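Local coordinates for protein cellulase CEL9M (Clostridium cellulolyticum, PDB 1IA6) that probably catalyses the endohydrolysis of beta-1,4-glucosidic linkages in cellulose and related beta-glucans, at residues 57-62 and 124-129; 158-163 and 217-222; 296-301 and 391-396; 361-366 and 404-409. All coordinates share one frame; numbering follows the deposited sequence.

Contact 1 of 4, residues 57-62 and 124-129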
loop_
_atom_site.group_PDB
_atom_site.type_symbol
_atom_site.label_atom_id
_atom_site.label_comp_id
_atom_site.label_asym_id
_atom_site.label_seq_id
_atom_site.Cartn_x
_atom_site.Cartn_y
_atom_site.Cartn_z
ATOM N N ALA A 57 6.228 -8.760 1.129
ATOM C CA ALA A 57 5.420 -9.474 0.150
ATOM C C ALA A 57 5.333 -10.954 0.484
ATOM O O ALA A 57 4.629 -11.344 1.414
ATOM C CB ALA A 57 6.023 -9.276 -1.243
ATOM N N GLY A 58 6.041 -11.770 -0.288
ATOM C CA GLY A 58 6.056 -13.201 -0.039
ATOM C C GLY A 58 7.297 -13.514 0.772
ATOM O O GLY A 58 7.522 -14.652 1.191
ATOM N N ASP A 59 8.111 -12.479 0.976
ATOM C CA ASP A 59 9.343 -12.578 1.742
ATOM C C ASP A 59 9.131 -11.975 3.130
ATOM O O ASP A 59 8.004 -11.653 3.506
ATOM C CB ASP A 59 10.490 -11.861 1.019
ATOM C CG ASP A 59 10.150 -10.427 0.654
ATOM O OD1 ASP A 59 9.054 -9.959 1.018
ATOM O OD2 ASP A 59 10.987 -9.764 0.003
ATOM N N HIS A 60 10.213 -11.789 3.880
ATOM C CA HIS A 60 10.082 -11.285 5.239
ATOM C C HIS A 60 10.795 -9.983 5.568
ATOM O O HIS A 60 10.803 -9.551 6.717
ATOM C CB HIS A 60 10.525 -12.387 6.203
ATOM C CG HIS A 60 9.767 -13.667 6.034
ATOM N ND1 HIS A 60 10.364 -14.907 6.125
ATOM C CD2 HIS A 60 8.456 -13.899 5.780
ATOM C CE1 HIS A 60 9.455 -15.846 5.931
ATOM N NE2 HIS A 60 8.289 -15.261 5.719
ATOM N N VAL A 61 11.386 -9.353 4.563
ATOM C CA VAL A 61 12.080 -8.090 4.777
ATOM C C VAL A 61 11.067 -6.959 4.943
ATOM O O VAL A 61 9.993 -6.985 4.342
ATOM C CB VAL A 61 12.996 -7.761 3.579
ATOM C CG1 VAL A 61 13.661 -6.399 3.774
ATOM C CG2 VAL A 61 14.045 -8.852 3.424
ATOM N N LYS A 62 11.404 -5.978 5.774
ATOM C CA LYS A 62 10.536 -4.828 5.968
ATOM C C LYS A 62 11.205 -3.669 5.229
ATOM O O LYS A 62 12.178 -3.092 5.710
ATOM C CB LYS A 62 10.369 -4.536 7.466
ATOM C CG LYS A 62 9.801 -5.745 8.215
ATOM C CD LYS A 62 9.426 -5.463 9.667
ATOM C CE LYS A 62 10.645 -5.321 10.557
ATOM N NZ LYS A 62 10.256 -5.381 11.997
ATOM N N ALA A 124 19.770 -12.228 1.073
ATOM C CA ALA A 124 19.848 -13.343 2.009
ATOM C C ALA A 124 18.471 -13.862 2.402
ATOM O O ALA A 124 18.250 -15.070 2.472
ATOM C CB ALA A 124 20.620 -12.925 3.254
ATOM N N ASP A 125 17.543 -12.947 2.662
ATOM C CA ASP A 125 16.197 -13.347 3.057
ATOM C C ASP A 125 15.549 -14.239 2.005
ATOM O O ASP A 125 14.841 -15.188 2.334
ATOM C CB ASP A 125 15.320 -12.115 3.280
ATOM C CG ASP A 125 13.927 -12.476 3.753
ATOM O OD1 ASP A 125 13.798 -12.981 4.884
ATOM O OD2 ASP A 125 12.966 -12.262 2.989
ATOM N N HIS A 126 15.808 -13.941 0.739
ATOM C CA HIS A 126 15.221 -14.706 -0.350
ATOM C C HIS A 126 15.804 -16.099 -0.563
ATOM O O HIS A 126 15.233 -16.898 -1.302
ATOM C CB HIS A 126 15.291 -13.887 -1.639
ATOM C CG HIS A 126 14.449 -12.650 -1.599
ATOM N ND1 HIS A 126 14.421 -11.731 -2.626
ATOM C CD2 HIS A 126 13.590 -12.191 -0.659
ATOM C CE1 HIS A 126 13.579 -10.759 -2.318
ATOM N NE2 HIS A 126 13.061 -11.014 -1.130
ATOM N N THR A 127 16.930 -16.399 0.080
ATOM C CA THR A 127 17.527 -17.728 -0.054
ATOM C C THR A 127 16.849 -18.679 0.926
ATOM O O THR A 127 17.063 -19.892 0.883
ATOM C CB THR A 127 19.041 -17.724 0.249
ATOM O OG1 THR A 127 19.259 -17.316 1.605
ATOM C CG2 THR A 127 19.773 -16.782 -0.694
ATOM N N TYR A 128 16.028 -18.119 1.808
ATOM C CA TYR A 128 15.312 -18.899 2.810
ATOM C C TYR A 128 13.871 -19.151 2.383
ATOM O O TYR A 128 13.209 -18.259 1.858
ATOM C CB TYR A 128 15.310 -18.148 4.149
ATOM C CG TYR A 128 14.429 -18.762 5.222
ATOM C CD1 TYR A 128 14.850 -19.875 5.953
ATOM C CD2 TYR A 128 13.167 -18.232 5.501
ATOM C CE1 TYR A 128 14.037 -20.445 6.936
ATOM C CE2 TYR A 128 12.346 -18.795 6.478
ATOM C CZ TYR A 128 12.787 -19.900 7.192
ATOM O OH TYR A 128 11.976 -20.458 8.151
ATOM N N TRP A 129 13.394 -20.373 2.592
ATOM C CA TRP A 129 12.012 -20.703 2.277
ATOM C C TRP A 129 11.464 -21.578 3.391
ATOM O O TRP A 129 11.817 -22.750 3.519
ATOM C CB TRP A 129 11.876 -21.416 0.929
ATOM C CG TRP A 129 10.431 -21.554 0.518
ATOM C CD1 TRP A 129 9.543 -22.502 0.943
ATOM C CD2 TRP A 129 9.685 -20.653 -0.317
ATOM N NE1 TRP A 129 8.291 -22.245 0.431
ATOM C CE2 TRP A 129 8.350 -21.117 -0.345
ATOM C CE3 TRP A 129 10.015 -19.497 -1.039
ATOM C CZ2 TRP A 129 7.344 -20.466 -1.069
ATOM C CZ3 TRP A 129 9.014 -18.849 -1.760
ATOM C CH2 TRP A 129 7.693 -19.339 -1.767
#
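His126 NE2 donates to Asp59 OD2 over 2.7 Å, one of two hydrogen bonds across the contact in which an aspartate accepts. The carboxylate oxygen lies at the edge of the imidazole, almost in its plane, and receives the N-H on its anti lone pair, with an N-H...O angle of 165°. The other oxygen, Asp59 OD1, accepts Ala57 N at 3.1 Å, so both ends of the carboxylate are tied. These bonds are reached with CG of Asp59 lodged between the backbone N and the carbonyl carbon (chi1 53°). In the opposite direction, Asp125 OD2 takes the backbone N of His60 at 2.9 Å and 172°, on its syn side and somewhat out of the carboxylate plane. Its partner oxygen OD1 accepts from Gln135 NE2, while Gln135 OE1 binds His60 ND1. One outside amide thus fixes both the carboxylate and the imidazole.

Apolar contacts fill in around these bonds. Val61 CG2 lies against Asp125 CB at 3.5 Å, the two side chains running past each other in opposite senses. His60 CE1 and Tyr128 CE2 meet edge to edge at 4.2 Å.

His60 is not a zinc ligand, yet its side chain lies about 5 Å from the zinc ion held by Cys22, Cys38, His39 and His55. Residues 57-59 complete the Asp-Ala-Gly-Asp motif of glycoside hydrolase family 9, which belongs to the catalytic cleft of these enzymes.

Contact 2 of 4, residues 158-163 and 217-222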
loop_
_atom_site.group_PDB
_atom_site.type_symbol
_atom_site.label_atom_id
_atom_site.label_comp_id
_atom_site.label_asym_id
_atom_site.label_seq_id
_atom_site.Cartn_x
_atom_site.Cartn_y
_atom_site.Cartn_z
ATOM N N THR A 158 5.843 7.958 5.213
ATOM C CA THR A 158 5.641 7.574 6.605
ATOM C C THR A 158 4.951 8.727 7.328
ATOM O O THR A 158 4.047 8.517 8.133
ATOM C CB THR A 158 6.986 7.241 7.286
ATOM O OG1 THR A 158 7.652 6.224 6.527
ATOM C CG2 THR A 158 6.764 6.728 8.701
ATOM N N SER A 159 5.371 9.950 7.021
ATOM C CA SER A 159 4.767 11.134 7.622
ATOM C C SER A 159 3.279 11.183 7.272
ATOM O O SER A 159 2.432 11.414 8.137
ATOM C CB SER A 159 5.465 12.399 7.108
ATOM O OG SER A 159 4.840 13.577 7.597
ATOM N N ALA A 160 2.961 10.961 5.998
ATOM C CA ALA A 160 1.571 10.994 5.551
ATOM C C ALA A 160 0.753 9.924 6.258
ATOM O O ALA A 160 -0.380 10.169 6.659
ATOM C CB ALA A 160 1.495 10.801 4.034
ATOM N N ALA A 161 1.327 8.736 6.408
ATOM C CA ALA A 161 0.630 7.644 7.078
ATOM C C ALA A 161 0.327 8.020 8.527
ATOM O O ALA A 161 -0.741 7.697 9.049
ATOM C CB ALA A 161 1.481 6.373 7.037
ATOM N N LEU A 162 1.275 8.699 9.172
ATOM C CA LEU A 162 1.116 9.110 10.565
ATOM C C LEU A 162 0.110 10.250 10.716
ATOM O O LEU A 162 -0.652 10.286 11.684
ATOM C CB LEU A 162 2.470 9.517 11.154
ATOM C CG LEU A 162 3.430 8.352 11.425
ATOM C CD1 LEU A 162 4.822 8.886 11.738
ATOM C CD2 LEU A 162 2.894 7.504 12.578
ATOM N N THR A 163 0.104 11.177 9.764
ATOM C CA THR A 163 -0.843 12.288 9.812
ATOM C C THR A 163 -2.249 11.745 9.586
ATOM O O THR A 163 -3.205 12.172 10.232
ATOM C CB THR A 163 -0.538 13.337 8.733
ATOM O OG1 THR A 163 0.777 13.859 8.943
ATOM C CG2 THR A 163 -1.553 14.488 8.797
ATOM N N ALA A 217 2.978 17.033 2.633
ATOM C CA ALA A 217 2.680 18.418 2.970
ATOM C C ALA A 217 1.181 18.713 2.926
ATOM O O ALA A 217 0.668 19.435 3.779
ATOM C CB ALA A 217 3.432 19.359 2.025
ATOM N N THR A 218 0.471 18.156 1.944
ATOM C CA THR A 218 -0.963 18.414 1.859
ATOM C C THR A 218 -1.699 17.842 3.070
ATOM O O THR A 218 -2.680 18.423 3.532
ATOM C CB THR A 218 -1.604 17.844 0.563
ATOM O OG1 THR A 218 -1.567 16.414 0.581
ATOM C CG2 THR A 218 -0.870 18.364 -0.671
ATOM N N TRP A 219 -1.228 16.714 3.594
ATOM C CA TRP A 219 -1.880 16.124 4.758
ATOM C C TRP A 219 -1.589 16.928 6.021
ATOM O O TRP A 219 -2.464 17.099 6.868
ATOM C CB TRP A 219 -1.463 14.660 4.926
ATOM C CG TRP A 219 -2.134 13.794 3.910
ATOM C CD1 TRP A 219 -1.546 13.142 2.864
ATOM C CD2 TRP A 219 -3.543 13.569 3.782
ATOM N NE1 TRP A 219 -2.503 12.530 2.089
ATOM C CE2 TRP A 219 -3.738 12.777 2.630
ATOM C CE3 TRP A 219 -4.664 13.965 4.530
ATOM C CZ2 TRP A 219 -5.010 12.372 2.203
ATOM C CZ3 TRP A 219 -5.929 13.564 4.105
ATOM C CH2 TRP A 219 -6.090 12.775 2.950
ATOM N N LEU A 220 -0.368 17.433 6.148
ATOM C CA LEU A 220 -0.035 18.235 7.316
ATOM C C LEU A 220 -0.882 19.504 7.296
ATOM O O LEU A 220 -1.234 20.039 8.346
ATOM C CB LEU A 220 1.463 18.557 7.339
ATOM C CG LEU A 220 2.288 17.382 7.886
ATOM C CD1 LEU A 220 3.764 17.570 7.577
ATOM C CD2 LEU A 220 2.054 17.264 9.384
ATOM N N TYR A 221 -1.225 19.983 6.101
ATOM C CA TYR A 221 -2.070 21.170 6.004
ATOM C C TYR A 221 -3.474 20.824 6.501
ATOM O O TYR A 221 -4.061 21.551 7.295
ATOM C CB TYR A 221 -2.171 21.671 4.562
ATOM C CG TYR A 221 -3.188 22.784 4.414
ATOM C CD1 TYR A 221 -2.961 24.040 4.977
ATOM C CD2 TYR A 221 -4.399 22.566 3.755
ATOM C CE1 TYR A 221 -3.921 25.055 4.890
ATOM C CE2 TYR A 221 -5.365 23.571 3.663
ATOM C CZ TYR A 221 -5.119 24.810 4.231
ATOM O OH TYR A 221 -6.070 25.803 4.139
ATOM N N THR A 222 -4.012 19.709 6.021
ATOM C CA THR A 222 -5.346 19.286 6.426
ATOM C C THR A 222 -5.451 19.124 7.946
ATOM O O THR A 222 -6.477 19.440 8.544
ATOM C CB THR A 222 -5.730 17.951 5.755
ATOM O OG1 THR A 222 -5.732 18.117 4.330
ATOM C CG2 THR A 222 -7.113 17.495 6.210
#
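Ser159 O accepts the backbone N of Thr163 at 2.9 Å, the helical bond that sets Ser159 and Thr163 one turn apart on the same face of helix 158-163. From this face both side chains meet helix 217-222. No hydrogen bond crosses the interface, so the contact rests on packing.

Thr163 uses both of its branches. Its methyl CG2 stands anti to the backbone N, which carries it to 3.4 Å from Trp219 O and 3.9 Å from Trp219 CB. The hydroxyl branch turns the other way, and OG1 comes to 3.7 Å from Leu220 CD2; the threonine and leucine side chains cross at about a right angle. One turn earlier, Ser159 OG lies 4.1 Å from Leu220 CD1, while its hydrogen bond goes to Ala184 O of helix 174-193. Ala160 CB approaches the indole of Trp219 obliquely, 4.0 Å from CD1. Around that indole, Trp215 and Tyr79 make edge-to-face contacts, and Arg266 forms a cation-pi pair.

The segment axes come within 9.0 Å, with Ser159, Ala160 and Thr163 at the interface. With only 24° between their N-to-C directions, the helices run nearly parallel. They are separated in sequence by helix 174-193, which also packs on Thr163 and Leu220. Same-sense neighbours with a helix between them in the chain are typical of one layer of an alpha/alpha barrel, the catalytic fold of family 9 enzymes.

Contact 3 of 4, residues 296-301 and 391-396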
loop_
_atom_site.group_PDB
_atom_site.type_symbol
_atom_site.label_atom_id
_atom_site.label_comp_id
_atom_site.label_asym_id
_atom_site.label_seq_id
_atom_site.Cartn_x
_atom_site.Cartn_y
_atom_site.Cartn_z
ATOM N N GLY A 296 -10.472 -8.773 -22.612
ATOM C CA GLY A 296 -11.369 -8.930 -21.479
ATOM C C GLY A 296 -11.795 -7.640 -20.796
ATOM O O GLY A 296 -12.650 -7.664 -19.915
ATOM N N GLY A 297 -11.194 -6.516 -21.180
ATOM C CA GLY A 297 -11.574 -5.244 -20.586
ATOM C C GLY A 297 -10.657 -4.683 -19.512
ATOM O O GLY A 297 -10.926 -3.617 -18.955
ATOM N N LEU A 298 -9.573 -5.388 -19.216
ATOM C CA LEU A 298 -8.630 -4.936 -18.196
ATOM C C LEU A 298 -7.660 -3.886 -18.727
ATOM O O LEU A 298 -7.114 -4.038 -19.817
ATOM C CB LEU A 298 -7.817 -6.125 -17.668
ATOM C CG LEU A 298 -6.613 -5.824 -16.768
ATOM C CD1 LEU A 298 -7.089 -5.236 -15.444
ATOM C CD2 LEU A 298 -5.826 -7.108 -16.524
ATOM N N LYS A 299 -7.461 -2.817 -17.962
ATOM C CA LYS A 299 -6.502 -1.785 -18.344
ATOM C C LYS A 299 -5.156 -2.368 -17.929
ATOM O O LYS A 299 -4.908 -2.604 -16.743
ATOM C CB LYS A 299 -6.780 -0.481 -17.592
ATOM C CG LYS A 299 -8.027 0.242 -18.068
ATOM C CD LYS A 299 -7.839 0.747 -19.489
ATOM C CE LYS A 299 -9.091 1.429 -20.012
ATOM N NZ LYS A 299 -8.882 1.916 -21.405
ATOM N N TRP A 300 -4.296 -2.593 -18.915
ATOM C CA TRP A 300 -2.989 -3.212 -18.715
ATOM C C TRP A 300 -1.870 -2.180 -18.833
ATOM O O TRP A 300 -1.462 -1.830 -19.940
ATOM C CB TRP A 300 -2.813 -4.298 -19.786
ATOM C CG TRP A 300 -1.836 -5.383 -19.465
ATOM C CD1 TRP A 300 -2.093 -6.546 -18.798
ATOM C CD2 TRP A 300 -0.455 -5.428 -19.833
ATOM N NE1 TRP A 300 -0.956 -7.314 -18.731
ATOM C CE2 TRP A 300 0.064 -6.651 -19.358
ATOM C CE3 TRP A 300 0.395 -4.552 -20.518
ATOM C CZ2 TRP A 300 1.397 -7.024 -19.549
ATOM C CZ3 TRP A 300 1.721 -4.922 -20.708
ATOM C CH2 TRP A 300 2.207 -6.148 -20.224
ATOM N N LEU A 301 -1.366 -1.700 -17.700
ATOM C CA LEU A 301 -0.308 -0.694 -17.713
ATOM C C LEU A 301 1.075 -1.280 -17.983
ATOM O O LEU A 301 1.842 -0.743 -18.787
ATOM C CB LEU A 301 -0.280 0.059 -16.381
ATOM C CG LEU A 301 0.755 1.186 -16.296
ATOM C CD1 LEU A 301 0.369 2.305 -17.267
ATOM C CD2 LEU A 301 0.820 1.722 -14.865
ATOM N N GLY A 391 -0.643 -11.058 -8.716
ATOM C CA GLY A 391 -0.112 -10.242 -9.795
ATOM C C GLY A 391 -1.118 -10.011 -10.908
ATOM O O GLY A 391 -1.387 -8.869 -11.285
ATOM N N GLY A 392 -1.681 -11.092 -11.439
ATOM C CA GLY A 392 -2.659 -10.950 -12.501
ATOM C C GLY A 392 -2.288 -11.667 -13.788
ATOM O O GLY A 392 -1.250 -12.320 -13.861
ATOM N N PRO A 393 -3.125 -11.550 -14.831
ATOM C CA PRO A 393 -2.934 -12.177 -16.144
ATOM C C PRO A 393 -2.060 -11.386 -17.109
ATOM O O PRO A 393 -1.638 -10.268 -16.807
ATOM C CB PRO A 393 -4.359 -12.290 -16.659
ATOM C CG PRO A 393 -4.939 -10.970 -16.210
ATOM C CD PRO A 393 -4.418 -10.838 -14.778
ATOM N N ASP A 394 -1.788 -11.974 -18.274
ATOM C CA ASP A 394 -1.002 -11.285 -19.287
ATOM C C ASP A 394 -1.973 -10.434 -20.097
ATOM O O ASP A 394 -3.168 -10.394 -19.790
ATOM C CB ASP A 394 -0.242 -12.269 -20.198
ATOM C CG ASP A 394 -1.155 -13.239 -20.943
ATOM O OD1 ASP A 394 -2.352 -12.946 -21.136
ATOM O OD2 ASP A 394 -0.652 -14.305 -21.361
ATOM N N GLN A 395 -1.477 -9.753 -21.123
ATOM C CA GLN A 395 -2.339 -8.893 -21.919
ATOM C C GLN A 395 -3.358 -9.646 -22.769
ATOM O O GLN A 395 -4.143 -9.036 -23.493
ATOM C CB GLN A 395 -1.494 -7.950 -22.784
ATOM C CG GLN A 395 -0.567 -8.614 -23.778
ATOM C CD GLN A 395 0.351 -7.602 -24.448
ATOM O OE1 GLN A 395 1.402 -7.243 -23.911
ATOM N NE2 GLN A 395 -0.055 -7.119 -25.614
ATOM N N ASN A 396 -3.354 -10.971 -22.652
ATOM C CA ASN A 396 -4.288 -11.821 -23.384
ATOM C C ASN A 396 -5.310 -12.400 -22.403
ATOM O O ASN A 396 -6.074 -13.303 -22.744
ATOM C CB ASN A 396 -3.528 -12.960 -24.072
ATOM C CG ASN A 396 -2.528 -12.458 -25.100
ATOM O OD1 ASN A 396 -1.492 -13.085 -25.333
ATOM N ND2 ASN A 396 -2.838 -11.333 -25.729
HETATM O O HOH W 1 1.098 -9.269 -17.090
#
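Trp300 spreads its indole against Gln395, and its CB already points toward segment 391-396. With CG anti to the backbone N (chi1 -157°), the five-membered ring is placed beneath the glutamine. CD1 comes first, 3.9 Å from Gln395 CA. CD2 and CE2 follow, both beneath Gln395 CB, which stands 4.0 Å from the five-membered ring's centroid and only 8° off the normal: a CH-pi contact squarely over the face. Pro393 O lies at the ring edge near NE1, and a water beside the pair bridges them, 2.9 Å from Pro393 O and weakly bonded to NE1 at 3.3 Å. At the far rim, CH2 reaches Gln395 OE1 at 3.9 Å; the amide is tilted against the ring by 52°.

Deeper in, Leu298 CD2 and Pro393 CG meet end on at 4.0 Å, and Tyr339 of helix 327-341 packs against both residues.

On the other segment, Asp394 OD1 accepts Asn396 N at 2.7 Å and also Lys398 N, holding the chain that presents Gln395. The Asp394 bond defines an Asx turn, and the contact as a whole joins two loops outside the helices of the barrel, with the side chain of Pro393 about 10 Å from that of Asp401, a predicted active-site residue.

Contact 4 of 4, residues 361-366 and 404-409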
loop_
_atom_site.group_PDB
_atom_site.type_symbol
_atom_site.label_atom_id
_atom_site.label_comp_id
_atom_site.label_asym_id
_atom_site.label_seq_id
_atom_site.Cartn_x
_atom_site.Cartn_y
_atom_site.Cartn_z
ATOM N N HIS A 361 -1.379 -21.248 -5.967
ATOM C CA HIS A 361 0.079 -21.195 -5.861
ATOM C C HIS A 361 0.614 -19.789 -5.563
ATOM O O HIS A 361 1.510 -19.309 -6.255
ATOM C CB HIS A 361 0.717 -21.691 -7.166
ATOM C CG HIS A 361 0.573 -23.164 -7.396
ATOM N ND1 HIS A 361 1.411 -24.094 -6.817
ATOM C CD2 HIS A 361 -0.308 -23.868 -8.146
ATOM C CE1 HIS A 361 1.053 -25.307 -7.201
ATOM N NE2 HIS A 361 0.012 -25.198 -8.007
ATOM N N PRO A 362 0.081 -19.109 -4.536
ATOM C CA PRO A 362 0.600 -17.764 -4.257
ATOM C C PRO A 362 2.079 -17.795 -3.861
ATOM O O PRO A 362 2.522 -18.711 -3.170
ATOM C CB PRO A 362 -0.290 -17.284 -3.116
ATOM C CG PRO A 362 -0.591 -18.568 -2.372
ATOM C CD PRO A 362 -0.891 -19.527 -3.510
ATOM N N HIS A 363 2.843 -16.803 -4.313
ATOM C CA HIS A 363 4.259 -16.726 -3.973
ATOM C C HIS A 363 4.335 -16.104 -2.581
ATOM O O HIS A 363 4.601 -14.913 -2.429
ATOM C CB HIS A 363 4.998 -15.854 -4.989
ATOM C CG HIS A 363 6.481 -15.833 -4.798
ATOM N ND1 HIS A 363 7.243 -16.981 -4.778
ATOM C CD2 HIS A 363 7.344 -14.805 -4.616
ATOM C CE1 HIS A 363 8.511 -16.662 -4.590
ATOM N NE2 HIS A 363 8.599 -15.348 -4.489
ATOM N N HIS A 364 4.089 -16.924 -1.566
ATOM C CA HIS A 364 4.077 -16.463 -0.182
ATOM C C HIS A 364 4.594 -17.591 0.710
ATOM O O HIS A 364 3.994 -18.662 0.791
ATOM C CB HIS A 364 2.639 -16.069 0.181
ATOM C CG HIS A 364 2.502 -15.350 1.488
ATOM N ND1 HIS A 364 2.412 -16.008 2.696
ATOM C CD2 HIS A 364 2.398 -14.030 1.772
ATOM C CE1 HIS A 364 2.254 -15.125 3.667
ATOM N NE2 HIS A 364 2.241 -13.917 3.133
ATOM N N ARG A 365 5.714 -17.346 1.381
ATOM C CA ARG A 365 6.321 -18.365 2.229
ATOM C C ARG A 365 5.434 -18.915 3.345
ATOM O O ARG A 365 5.282 -20.131 3.470
ATOM C CB ARG A 365 7.639 -17.836 2.806
ATOM C CG ARG A 365 8.730 -17.713 1.747
ATOM C CD ARG A 365 9.947 -16.951 2.247
ATOM N NE ARG A 365 11.018 -16.947 1.251
ATOM C CZ ARG A 365 10.991 -16.274 0.105
ATOM N NH1 ARG A 365 9.942 -15.528 -0.221
ATOM N NH2 ARG A 365 12.022 -16.354 -0.728
ATOM N N ALA A 366 4.848 -18.038 4.151
ATOM C CA ALA A 366 3.998 -18.495 5.248
ATOM C C ALA A 366 2.792 -19.302 4.760
ATOM O O ALA A 366 2.522 -20.391 5.271
ATOM C CB ALA A 366 3.531 -17.303 6.082
ATOM N N ASN A 404 6.529 -21.585 -10.258
ATOM C CA ASN A 404 7.549 -20.592 -10.603
ATOM C C ASN A 404 7.147 -19.297 -11.319
ATOM O O ASN A 404 7.977 -18.399 -11.466
ATOM C CB ASN A 404 8.659 -21.273 -11.412
ATOM C CG ASN A 404 10.000 -20.579 -11.262
ATOM O OD1 ASN A 404 10.714 -20.360 -12.243
ATOM N ND2 ASN A 404 10.356 -20.241 -10.028
ATOM N N GLN A 405 5.899 -19.183 -11.763
ATOM C CA GLN A 405 5.473 -17.971 -12.464
ATOM C C GLN A 405 5.123 -16.844 -11.491
ATOM O O GLN A 405 3.952 -16.562 -11.247
ATOM C CB GLN A 405 4.274 -18.281 -13.366
ATOM C CG GLN A 405 4.584 -19.248 -14.508
ATOM C CD GLN A 405 5.496 -18.649 -15.561
ATOM O OE1 GLN A 405 6.601 -18.199 -15.261
ATOM N NE2 GLN A 405 5.035 -18.644 -16.807
ATOM N N TYR A 406 6.152 -16.193 -10.956
ATOM C CA TYR A 406 5.978 -15.110 -9.990
ATOM C C TYR A 406 5.218 -13.895 -10.517
ATOM O O TYR A 406 4.490 -13.242 -9.769
ATOM C CB TYR A 406 7.343 -14.661 -9.457
ATOM C CG TYR A 406 8.221 -15.803 -8.997
ATOM C CD1 TYR A 406 7.717 -16.810 -8.172
ATOM C CD2 TYR A 406 9.557 -15.883 -9.391
ATOM C CE1 TYR A 406 8.519 -17.871 -7.753
ATOM C CE2 TYR A 406 10.370 -16.938 -8.977
ATOM C CZ TYR A 406 9.844 -17.929 -8.160
ATOM O OH TYR A 406 10.640 -18.975 -7.748
ATOM N N GLN A 407 5.394 -13.580 -11.796
ATOM C CA GLN A 407 4.704 -12.436 -12.382
ATOM C C GLN A 407 3.198 -12.551 -12.160
ATOM O O GLN A 407 2.510 -11.555 -11.934
ATOM C CB GLN A 407 4.993 -12.354 -13.885
ATOM C CG GLN A 407 4.214 -11.268 -14.608
ATOM C CD GLN A 407 4.480 -11.253 -16.104
ATOM O OE1 GLN A 407 5.600 -10.993 -16.545
ATOM N NE2 GLN A 407 3.450 -11.536 -16.891
ATOM N N TYR A 408 2.695 -13.778 -12.219
ATOM C CA TYR A 408 1.275 -14.036 -12.044
ATOM C C TYR A 408 0.840 -14.219 -10.592
ATOM O O TYR A 408 -0.205 -13.721 -10.181
ATOM C CB TYR A 408 0.866 -15.302 -12.807
ATOM C CG TYR A 408 1.119 -15.266 -14.296
ATOM C CD1 TYR A 408 2.384 -15.532 -14.816
ATOM C CD2 TYR A 408 0.089 -14.967 -15.184
ATOM C CE1 TYR A 408 2.614 -15.503 -16.193
ATOM C CE2 TYR A 408 0.307 -14.932 -16.557
ATOM C CZ TYR A 408 1.569 -15.203 -17.055
ATOM O OH TYR A 408 1.778 -15.180 -18.417
ATOM N N THR A 409 1.655 -14.925 -9.820
ATOM C CA THR A 409 1.297 -15.255 -8.445
ATOM C C THR A 409 1.850 -14.427 -7.294
ATOM O O THR A 409 1.623 -14.769 -6.135
ATOM C CB THR A 409 1.644 -16.714 -8.166
ATOM O OG1 THR A 409 3.057 -16.890 -8.306
ATOM C CG2 THR A 409 0.922 -17.625 -9.155
HETATM O O HOH W 2 4.077 -19.124 -7.106
#
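The rings of His363 and Tyr406 meet obliquely, their centroids 4.3 Å apart and their planes inclined by 43°, too far from parallel for a stack and too far from perpendicular for an edge-to-face pair. Tyr406 CD1 sits over one face of the imidazole, displaced toward its rim, and CE1 approaches His363 ND1 to 3.4 Å. On the opposite side of the imidazole the indole of Trp129 meets it, again inclined. The tyrosine ring is likewise covered on two sides: His363 lies over one face, and Asn404 O stands 3.4 Å above the other, over the ring centre. His363 CG is anti to its own N (chi1 -174°), and this swings the imidazole across to Tyr406.

Below the rings, the backbones are joined directly. His363 N donates to Thr409 O at 3.0 Å in a nearly straight bond, approaching well above the carbonyl plane instead of along a lone pair. Thr409 CB packs on His361 O at 3.2 Å, and a water 2.7 Å from both His361 O and Thr409 OG1 makes a second bridge.

His363 is the centre of an inverse gamma turn, closed by a weak bond from His364 N to Pro362 O. Next in the chain, His364 is the N-cap of helix 365-368, its ND1 accepting from Ala367 N. His361 N makes a weak bond to Asp401, and the side chain of His363 lies about 4 Å from that of Glu410. Both acids are predicted active-site residues, so this junction of loop and short helix is consistent with a wall of the family 9 catalytic site.

Contact 2 is wholly buried helix packing, without a crossing hydrogen bond; its centre lies about 34 Å from that of contact 4, on the other side of the chain's centre. The other three contacts join loops and short helices. Contact 1, also buried, depends on aspartate hydrogen bonds, whereas contacts 3 and 4 are partly buried and combine aromatic faces with a bridging water. Contacts 1 and 4 adjoin through Arg365, which binds Tyr128 O by NE and Gly58 O by NH1. Contacts 4 and 3 are joined by Gly392 N bonding to Tyr408 O, and their segments alternate along the chain. Direct hydrogen bonds cross only contacts 1 and 4; contacts 2 and 3 have none.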